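Local coordinates for microtubule-associated serine/threonine-protein kinase 3 (Homo sapiens, PDB 3KHF), which probably phosphorylates serine and threonine residues of protein substrates and carries a PDZ domain, a module that generally binds the C-terminal tails of partner proteins, at residues G16-A21 / V38-D43. Sequence-based numbering, arbitrary orientation.
Sequences GFSLRA and VWSVED
S18 is gripped twice by the facing strand, its N donating to S40 O (2.9 Å) and its O accepting from W39 N (2.8 Å), while E42 N reaches G16 O at 2.8 Å along a nearly straight N-H...O line. These three backbone hydrogen bonds stitch together two strands that run antiparallel. Both bonds of S18 would serve a single facing residue in a regular ladder; here they are split between W39 and S40, the mark of a beta bulge, and the pairing then resumes at L19 with V38.

Polar side chains share one face. The hydroxyls of S18 and S40 meet at 2.7 Å in a hydrogen bond that either could donate. Each OG sits between its own backbone N and carbonyl carbon (chi1 74° and 72°), which brings the two hydroxyls together across the strands.

At the bulge, R20 lies over one face of the W39 indole. Its aliphatic chain, extended from CG to NE, makes a CH-pi contact, with CD 3.5 Å from the centroid of the six-membered ring. Beyond it, R20 CZ stands over the five-membered ring in a cation-pi contact, although the guanidinium turns its edge to the indole, the planes 84° apart.

F17, L19, V38 and V41 occupy the other face. F17 CD1 touches V38 CG2 at 4.2 Å, the side chains crossing at about a right angle, and F17 and L19 continue onto helix 71-80. Strand 17-25 facing this helix is characteristic of the PDZ fold, where the groove between them typically receives a peptide ligand.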
loop_
_atom_site.group_PDB
_atom_site.type_symbol
_atom_site.label_atom_id
_atom_site.label_comp_id
_atom_site.label_asym_id
_atom_site.label_seq_id
_atom_site.Cartn_x
_atom_site.Cartn_y
_atom_site.Cartn_z
ATOM N N GLY A 16 2.080 2.558 10.586
ATOM C CA GLY A 16 1.671 3.942 10.548
ATOM C C GLY A 16 1.140 4.442 9.216
ATOM O O GLY A 16 1.421 5.568 8.823
ATOM N N PHE A 17 0.408 3.602 8.492
ATOM C CA PHE A 17 -0.272 4.062 7.291
ATOM C C PHE A 17 -1.620 3.423 7.157
ATOM O O PHE A 17 -1.900 2.424 7.819
ATOM C CB PHE A 17 0.588 3.837 6.035
ATOM C CG PHE A 17 0.803 2.397 5.626
ATOM C CD1 PHE A 17 0.032 1.816 4.623
ATOM C CD2 PHE A 17 1.839 1.657 6.167
ATOM C CE1 PHE A 17 0.272 0.526 4.195
ATOM C CE2 PHE A 17 2.094 0.372 5.745
ATOM C CZ PHE A 17 1.303 -0.201 4.742
ATOM N N SER A 18 -2.458 4.007 6.318
ATOM C CA SER A 18 -3.719 3.364 5.991
ATOM C C SER A 18 -3.762 3.056 4.510
ATOM O O SER A 18 -3.084 3.685 3.696
ATOM C CB SER A 18 -4.911 4.229 6.352
ATOM O OG SER A 18 -5.043 5.281 5.460
ATOM N N LEU A 19 -4.563 2.068 4.161
ATOM C CA LEU A 19 -4.720 1.719 2.750
ATOM C C LEU A 19 -6.144 1.334 2.439
ATOM O O LEU A 19 -6.902 0.907 3.318
ATOM C CB LEU A 19 -3.735 0.653 2.306
ATOM C CG LEU A 19 -4.017 -0.804 2.656
ATOM C CD1 LEU A 19 -2.994 -1.690 1.927
ATOM C CD2 LEU A 19 -3.941 -1.075 4.154
ATOM N N ARG A 20 -6.492 1.539 1.172
ATOM C CA ARG A 20 -7.765 1.108 0.644
ATOM C C ARG A 20 -7.513 0.069 -0.426
ATOM O O ARG A 20 -6.506 0.119 -1.132
ATOM C CB ARG A 20 -8.614 2.254 0.035
ATOM C CG ARG A 20 -9.002 3.342 1.002
ATOM C CD ARG A 20 -9.850 4.401 0.356
ATOM N NE ARG A 20 -10.093 5.500 1.291
ATOM C CZ ARG A 20 -11.095 5.546 2.156
ATOM N NH1 ARG A 20 -12.018 4.584 2.181
ATOM N NH2 ARG A 20 -11.190 6.563 3.005
ATOM N N ALA A 21 -8.448 -0.846 -0.559
ATOM C CA ALA A 21 -8.511 -1.757 -1.685
ATOM C C ALA A 21 -9.475 -1.176 -2.686
ATOM O O ALA A 21 -10.660 -1.028 -2.401
ATOM C CB ALA A 21 -8.973 -3.130 -1.229
ATOM N N VAL A 38 -2.136 3.256 -0.778
ATOM C CA VAL A 38 -1.898 3.939 0.480
ATOM C C VAL A 38 -2.699 5.228 0.490
ATOM O O VAL A 38 -2.579 6.056 -0.416
ATOM C CB VAL A 38 -0.411 4.270 0.663
ATOM C CG1 VAL A 38 -0.141 5.063 1.964
ATOM C CG2 VAL A 38 0.425 2.981 0.652
ATOM N N TRP A 39 -3.525 5.410 1.518
ATOM C CA TRP A 39 -4.376 6.592 1.583
ATOM C C TRP A 39 -3.837 7.666 2.505
ATOM O O TRP A 39 -4.121 8.845 2.305
ATOM C CB TRP A 39 -5.832 6.261 1.974
ATOM C CG TRP A 39 -6.826 6.899 1.034
ATOM C CD1 TRP A 39 -7.502 8.076 1.195
ATOM C CD2 TRP A 39 -7.135 6.435 -0.265
ATOM N NE1 TRP A 39 -8.250 8.340 0.075
ATOM C CE2 TRP A 39 -8.028 7.353 -0.843
ATOM C CE3 TRP A 39 -6.727 5.340 -1.008
ATOM C CZ2 TRP A 39 -8.567 7.160 -2.112
ATOM C CZ3 TRP A 39 -7.230 5.169 -2.268
ATOM C CH2 TRP A 39 -8.149 6.063 -2.801
ATOM N N SER A 40 -3.067 7.281 3.520
ATOM C CA SER A 40 -2.561 8.237 4.487
ATOM C C SER A 40 -1.346 7.616 5.134
ATOM O O SER A 40 -1.232 6.389 5.202
ATOM C CB SER A 40 -3.621 8.591 5.548
ATOM O OG SER A 40 -3.836 7.535 6.443
ATOM N N VAL A 41 -0.452 8.476 5.616
ATOM C CA VAL A 41 0.714 8.056 6.369
ATOM C C VAL A 41 0.780 8.941 7.619
ATOM O O VAL A 41 0.616 10.153 7.523
ATOM C CB VAL A 41 1.979 8.196 5.502
ATOM C CG1 VAL A 41 3.178 7.800 6.254
ATOM C CG2 VAL A 41 1.877 7.333 4.245
ATOM N N GLU A 42 0.991 8.325 8.777
ATOM C CA GLU A 42 0.998 9.047 10.059
ATOM C C GLU A 42 2.317 9.775 10.298
ATOM O O GLU A 42 3.413 9.261 10.037
ATOM C CB GLU A 42 0.725 8.084 11.220
ATOM C CG GLU A 42 -0.679 7.500 11.252
ATOM C CD GLU A 42 -1.745 8.574 11.194
ATOM O OE1 GLU A 42 -1.895 9.323 12.182
ATOM O OE2 GLU A 42 -2.432 8.687 10.162
ATOM N N ASP A 43 2.217 10.992 10.813
ATOM C CA ASP A 43 3.402 11.775 11.106
ATOM C C ASP A 43 4.257 11.076 12.153
ATOM O O ASP A 43 3.740 10.540 13.130
ATOM C CB ASP A 43 3.023 13.146 11.631
ATOM C CG ASP A 43 2.370 14.008 10.599
ATOM O OD1 ASP A 43 2.533 13.768 9.381
ATOM O OD2 ASP A 43 1.719 14.983 11.030
#